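Local coordinates for malonyl Coa-acyl carrier protein transacylase (Vibrio cholerae, PDB 3HJV) that probably transfers the malonyl group from malonyl-CoA to acyl carrier protein, supplying the extender units of fatty acid synthesis, at residues 41-46 and 111-116; 116-121 and 215-220. All coordinates share one frame; numbering follows the deposited sequence.

Contact 1: 41-46 and 111-116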
loop_
_atom_site.group_PDB
_atom_site.type_symbol
_atom_site.label_atom_id
_atom_site.label_comp_id
_atom_site.label_asym_id
_atom_site.label_seq_id
_atom_site.Cartn_x
_atom_site.Cartn_y
_atom_site.Cartn_z
ATOM N N ALA A 41 0.949 22.550 -1.394
ATOM C CA ALA A 41 1.156 21.687 -0.238
ATOM C C ALA A 41 2.599 21.736 0.249
ATOM O O ALA A 41 2.883 21.795 1.446
ATOM C CB ALA A 41 0.747 20.236 -0.567
ATOM N N SER A 42 3.525 21.661 -0.688
ATOM C CA SER A 42 4.947 21.683 -0.366
ATOM C C SER A 42 5.386 22.965 0.369
ATOM O O SER A 42 6.256 22.907 1.244
ATOM C CB SER A 42 5.766 21.499 -1.633
ATOM O OG SER A 42 5.540 20.227 -2.207
ATOM N N GLU A 43 4.809 24.093 -0.028
ATOM C CA GLU A 43 5.056 25.382 0.628
ATOM C C GLU A 43 4.770 25.258 2.126
ATOM O O GLU A 43 5.569 25.685 2.960
ATOM C CB GLU A 43 4.167 26.458 -0.021
ATOM C CG GLU A 43 4.616 26.792 -1.445
ATOM C CD GLU A 43 3.566 27.461 -2.351
ATOM O OE1 GLU A 43 2.548 28.020 -1.880
ATOM O OE2 GLU A 43 3.793 27.433 -3.585
ATOM N N VAL A 44 3.653 24.620 2.458
ATOM C CA VAL A 44 3.193 24.446 3.834
ATOM C C VAL A 44 4.023 23.428 4.614
ATOM O O VAL A 44 4.308 23.608 5.796
ATOM C CB VAL A 44 1.706 23.904 3.857
ATOM C CG1 VAL A 44 1.287 23.541 5.284
ATOM C CG2 VAL A 44 0.732 24.899 3.231
ATOM N N LEU A 45 4.383 22.336 3.931
ATOM C CA LEU A 45 5.067 21.211 4.550
ATOM C C LEU A 45 6.557 21.401 4.711
ATOM O O LEU A 45 7.130 20.804 5.597
ATOM C CB LEU A 45 4.820 19.934 3.734
ATOM C CG LEU A 45 3.358 19.489 3.640
ATOM C CD1 LEU A 45 3.187 18.358 2.608
ATOM C CD2 LEU A 45 2.859 19.056 5.007
ATOM N N GLY A 46 7.168 22.219 3.870
ATOM C CA GLY A 46 8.603 22.430 3.924
ATOM C C GLY A 46 9.428 21.347 3.269
ATOM O O GLY A 46 10.628 21.235 3.515
ATOM N N ASP A 111 -9.653 25.963 3.829
ATOM C CA ASP A 111 -8.643 26.409 2.888
ATOM C C ASP A 111 -7.642 25.278 2.670
ATOM O O ASP A 111 -7.236 24.621 3.614
ATOM C CB ASP A 111 -7.891 27.581 3.507
ATOM C CG ASP A 111 -6.698 27.976 2.725
ATOM O OD1 ASP A 111 -6.878 28.600 1.658
ATOM O OD2 ASP A 111 -5.563 27.685 3.194
ATOM N N PHE A 112 -7.258 25.046 1.423
ATOM C CA PHE A 112 -6.392 23.915 1.090
ATOM C C PHE A 112 -5.070 23.891 1.844
ATOM O O PHE A 112 -4.719 22.880 2.425
ATOM C CB PHE A 112 -6.147 23.837 -0.432
ATOM C CG PHE A 112 -5.159 22.772 -0.837
ATOM C CD1 PHE A 112 -5.447 21.427 -0.661
ATOM C CD2 PHE A 112 -3.932 23.115 -1.378
ATOM C CE1 PHE A 112 -4.521 20.456 -1.007
ATOM C CE2 PHE A 112 -3.011 22.133 -1.738
ATOM C CZ PHE A 112 -3.306 20.807 -1.563
ATOM N N LYS A 113 -4.350 25.006 1.851
ATOM C CA LYS A 113 -3.071 25.054 2.544
ATOM C C LYS A 113 -3.231 24.837 4.048
ATOM O O LYS A 113 -2.417 24.124 4.654
ATOM C CB LYS A 113 -2.330 26.353 2.209
ATOM C CG LYS A 113 -1.834 26.363 0.779
ATOM C CD LYS A 113 -0.846 27.518 0.504
ATOM C CE LYS A 113 -1.499 28.875 0.598
ATOM N NZ LYS A 113 -2.601 29.053 -0.401
ATOM N N GLN A 114 -4.275 25.415 4.657
ATOM C CA GLN A 114 -4.538 25.152 6.090
ATOM C C GLN A 114 -4.863 23.671 6.349
ATOM O O GLN A 114 -4.386 23.094 7.356
ATOM C CB GLN A 114 -5.632 26.077 6.630
ATOM C CG GLN A 114 -5.125 27.514 6.742
ATOM C CD GLN A 114 -6.105 28.454 7.410
ATOM O OE1 GLN A 114 -7.311 28.300 7.271
ATOM N NE2 GLN A 114 -5.583 29.433 8.169
ATOM N N ALA A 115 -5.615 23.058 5.431
ATOM C CA ALA A 115 -5.972 21.625 5.529
ATOM C C ALA A 115 -4.744 20.739 5.457
ATOM O O ALA A 115 -4.671 19.713 6.123
ATOM C CB ALA A 115 -6.980 21.211 4.454
ATOM N N ILE A 116 -3.810 21.089 4.588
ATOM C CA ILE A 116 -2.561 20.317 4.469
ATOM C C ILE A 116 -1.819 20.310 5.809
ATOM O O ILE A 116 -1.359 19.255 6.251
ATOM C CB ILE A 116 -1.665 20.852 3.338
ATOM C CG1 ILE A 116 -2.207 20.452 1.963
ATOM C CG2 ILE A 116 -0.234 20.338 3.485
ATOM C CD1 ILE A 116 -2.048 18.934 1.557
#

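Contact 2: 116-121 and 215-220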
loop_
_atom_site.group_PDB
_atom_site.type_symbol
_atom_site.label_atom_id
_atom_site.label_comp_id
_atom_site.label_asym_id
_atom_site.label_seq_id
_atom_site.Cartn_x
_atom_site.Cartn_y
_atom_site.Cartn_z
ATOM N N ILE A 116 -3.810 21.089 4.588
ATOM C CA ILE A 116 -2.561 20.317 4.469
ATOM C C ILE A 116 -1.819 20.310 5.809
ATOM O O ILE A 116 -1.359 19.255 6.251
ATOM C CB ILE A 116 -1.665 20.852 3.338
ATOM C CG1 ILE A 116 -2.207 20.452 1.963
ATOM C CG2 ILE A 116 -0.234 20.338 3.485
ATOM C CD1 ILE A 116 -2.048 18.934 1.557
ATOM N N LYS A 117 -1.695 21.480 6.439
ATOM C CA LYS A 117 -1.056 21.595 7.760
ATOM C C LYS A 117 -1.806 20.765 8.790
ATOM O O LYS A 117 -1.205 20.042 9.578
ATOM C CB LYS A 117 -1.052 23.047 8.254
ATOM C CG LYS A 117 0.202 23.855 7.980
ATOM C CD LYS A 117 0.134 25.176 8.769
ATOM C CE LYS A 117 1.421 25.995 8.750
ATOM N NZ LYS A 117 1.807 26.458 7.412
ATOM N N LEU A 118 -3.127 20.873 8.748
ATOM C CA LEU A 118 -3.991 20.192 9.677
ATOM C C LEU A 118 -3.834 18.700 9.620
ATOM O O LEU A 118 -3.708 18.053 10.669
ATOM C CB LEU A 118 -5.442 20.581 9.370
ATOM C CG LEU A 118 -6.549 19.995 10.223
ATOM C CD1 LEU A 118 -6.270 20.209 11.704
ATOM C CD2 LEU A 118 -7.920 20.600 9.796
ATOM N N VAL A 119 -3.860 18.117 8.405
ATOM C CA VAL A 119 -3.760 16.649 8.298
ATOM C C VAL A 119 -2.339 16.141 8.609
ATOM O O VAL A 119 -2.165 15.039 9.111
ATOM C CB VAL A 119 -4.328 16.069 6.974
ATOM C CG1 VAL A 119 -5.833 16.454 6.816
ATOM C CG2 VAL A 119 -3.516 16.505 5.746
ATOM N N GLU A 120 -1.322 16.933 8.303
ATOM C CA GLU A 120 0.033 16.565 8.747
ATOM C C GLU A 120 0.046 16.439 10.270
ATOM O O GLU A 120 0.508 15.438 10.811
ATOM C CB GLU A 120 1.066 17.585 8.326
ATOM C CG GLU A 120 2.457 17.193 8.805
ATOM C CD GLU A 120 3.539 18.168 8.397
ATOM O OE1 GLU A 120 3.391 19.382 8.715
ATOM O OE2 GLU A 120 4.553 17.708 7.809
ATOM N N LEU A 121 -0.505 17.436 10.951
ATOM C CA LEU A 121 -0.582 17.436 12.408
ATOM C C LEU A 121 -1.433 16.264 12.913
ATOM O O LEU A 121 -1.054 15.590 13.875
ATOM C CB LEU A 121 -1.186 18.746 12.915
ATOM C CG LEU A 121 -1.389 18.809 14.437
ATOM C CD1 LEU A 121 -0.106 18.683 15.177
ATOM C CD2 LEU A 121 -2.137 20.079 14.890
ATOM N N ASP A 215 -8.155 15.821 21.650
ATOM C CA ASP A 215 -8.186 17.016 22.470
ATOM C C ASP A 215 -7.118 18.011 22.002
ATOM O O ASP A 215 -7.358 19.216 21.986
ATOM C CB ASP A 215 -7.996 16.697 23.964
ATOM C CG ASP A 215 -9.158 15.911 24.589
ATOM O OD1 ASP A 215 -10.294 15.832 24.034
ATOM O OD2 ASP A 215 -8.923 15.357 25.694
ATOM N N GLU A 216 -5.953 17.507 21.621
ATOM C CA GLU A 216 -4.881 18.368 21.137
ATOM C C GLU A 216 -5.174 18.889 19.725
ATOM O O GLU A 216 -4.866 20.041 19.422
ATOM C CB GLU A 216 -3.539 17.622 21.199
ATOM C CG GLU A 216 -2.342 18.505 20.973
ATOM C CD GLU A 216 -2.127 19.546 22.065
ATOM O OE1 GLU A 216 -2.705 19.447 23.183
ATOM O OE2 GLU A 216 -1.350 20.480 21.805
ATOM N N LEU A 217 -5.789 18.068 18.872
ATOM C CA LEU A 217 -6.175 18.503 17.500
ATOM C C LEU A 217 -7.200 19.670 17.559
ATOM O O LEU A 217 -7.189 20.594 16.723
ATOM C CB LEU A 217 -6.764 17.336 16.703
ATOM C CG LEU A 217 -7.039 17.589 15.202
ATOM C CD1 LEU A 217 -5.767 17.846 14.438
ATOM C CD2 LEU A 217 -7.755 16.415 14.616
ATOM N N ALA A 218 -8.060 19.625 18.564
ATOM C CA ALA A 218 -9.074 20.658 18.783
ATOM C C ALA A 218 -8.446 22.042 18.945
ATOM O O ALA A 218 -8.988 23.054 18.482
ATOM C CB ALA A 218 -9.926 20.322 19.988
ATOM N N LYS A 219 -7.293 22.083 19.607
ATOM C CA LYS A 219 -6.599 23.338 19.824
ATOM C C LYS A 219 -6.179 23.978 18.502
ATOM O O LYS A 219 -6.188 25.195 18.375
ATOM C CB LYS A 219 -5.371 23.133 20.707
ATOM C CG LYS A 219 -5.671 22.636 22.080
ATOM C CD LYS A 219 -4.392 22.571 22.930
ATOM C CE LYS A 219 -4.668 22.181 24.382
ATOM N NZ LYS A 219 -5.043 20.742 24.524
ATOM N N THR A 220 -5.762 23.167 17.546
ATOM C CA THR A 220 -5.400 23.677 16.246
ATOM C C THR A 220 -6.621 24.038 15.409
ATOM O O THR A 220 -6.594 25.036 14.704
ATOM C CB THR A 220 -4.484 22.720 15.479
ATOM O OG1 THR A 220 -3.215 22.681 16.155
ATOM C CG2 THR A 220 -4.260 23.258 14.090
#

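Contact 1: 41-46 and 111-116
Ala41 sets its methyl against the end of Ile116, CB lying 3.7 Å from Ile116 CD1, while its backbone N sits 4.0 Å from Phe112 CE2, oblique to the ring. The Ala41 methyl also lies near the ring, CB 4.2 Å from Phe112 CZ, and Ile116 CG1 covers one ring face, offset toward the rim. In one of its two conformers Glu43 brings its exposed carboxylate near the aliphatic part of Lys113 without pairing with the amine. Val44 points at the partner helix: CG2 presses on Lys113 CB at 3.5 Å, and CG1, anti to the backbone N (chi1 172°), reaches Ile116 CG2 at 4.0 Å. Leu45 runs roughly at right angles to Ile116, and its CD2 comes within 3.7 Å of Ile116 CG2. Helix 112-116 is only starting here, its first turn capped by Asp111 OD2, which accepts from Gln114 N at 3.0 Å. The segment axes cross at -47° and 9.0 Å apart. This is plain helix-helix packing in the acyl transferase domain, the C-terminal end of helix 32-45 lying against the N-terminal end of helix 112-128, with helix 64-84 touching both.

Contact 2: 116-121 and 215-220
Segments 116-121 and 215-220 run nearly antiparallel, their axes 164° apart in direction and 10.8 Å from each other at closest approach, the nearest CA pairs being Leu118-Thr220 and Leu121-Leu217. At that spacing the backbones stay well apart and four side chains bridge the gap. Leu118 and Leu217 cross at about a right angle and meet through single methyls, Leu118 CD1 to Leu217 CD1 at 3.6 Å. In both leucines CG stands opposite the backbone N (chi1 -180° in Leu118, -172° in Leu217), a setting that brings the branch ends nearer the other helix than the first bond of either side chain would suggest. Leu121 and Thr220 point at each other's helices and meet tip to tip. Leu121 CD2 is 3.1 Å from Thr220 OG1, a close approach of methyl to hydroxyl, and 3.6 Å from Thr220 CB. The same methyl lies more loosely by Leu217 CD1, at 4.3 Å. Within the 215-220 helix, Lys219 NZ forms a salt bridge with Glu216 OE1 in one of the two Glu216 conformers. Around the contact, Tyr101 of helix 98-106 touches both Leu118 and Leu217, Leu125 farther along helix 112-128 continues the packing against Leu217, and helices 32-45 and 64-84 adjoin the 116-121 segment through Ile116.

Overall arrangement
Helix 112-128 is common to both contacts, and Ile116 belongs to a segment of each, though it touches the partner only in contact 1. Contact 1 uses the start of this helix against helix 32-45, and contact 2 the next turns against helix 211-221. Both are partly buried, with centres 12 Å apart on the same side of the chain's centre; contact 1 has one exposed residue, Glu43, among its seven, whereas none of the four touching residues of contact 2 is exposed. Contact 1 crosses obliquely and mixes buried apolar groups with the aliphatic part of a lysine; contact 2 is nearly antiparallel, more widely spaced and smaller, built from leucine methyls and one threonine. The two adjoin directly where Leu45 packs on Glu120.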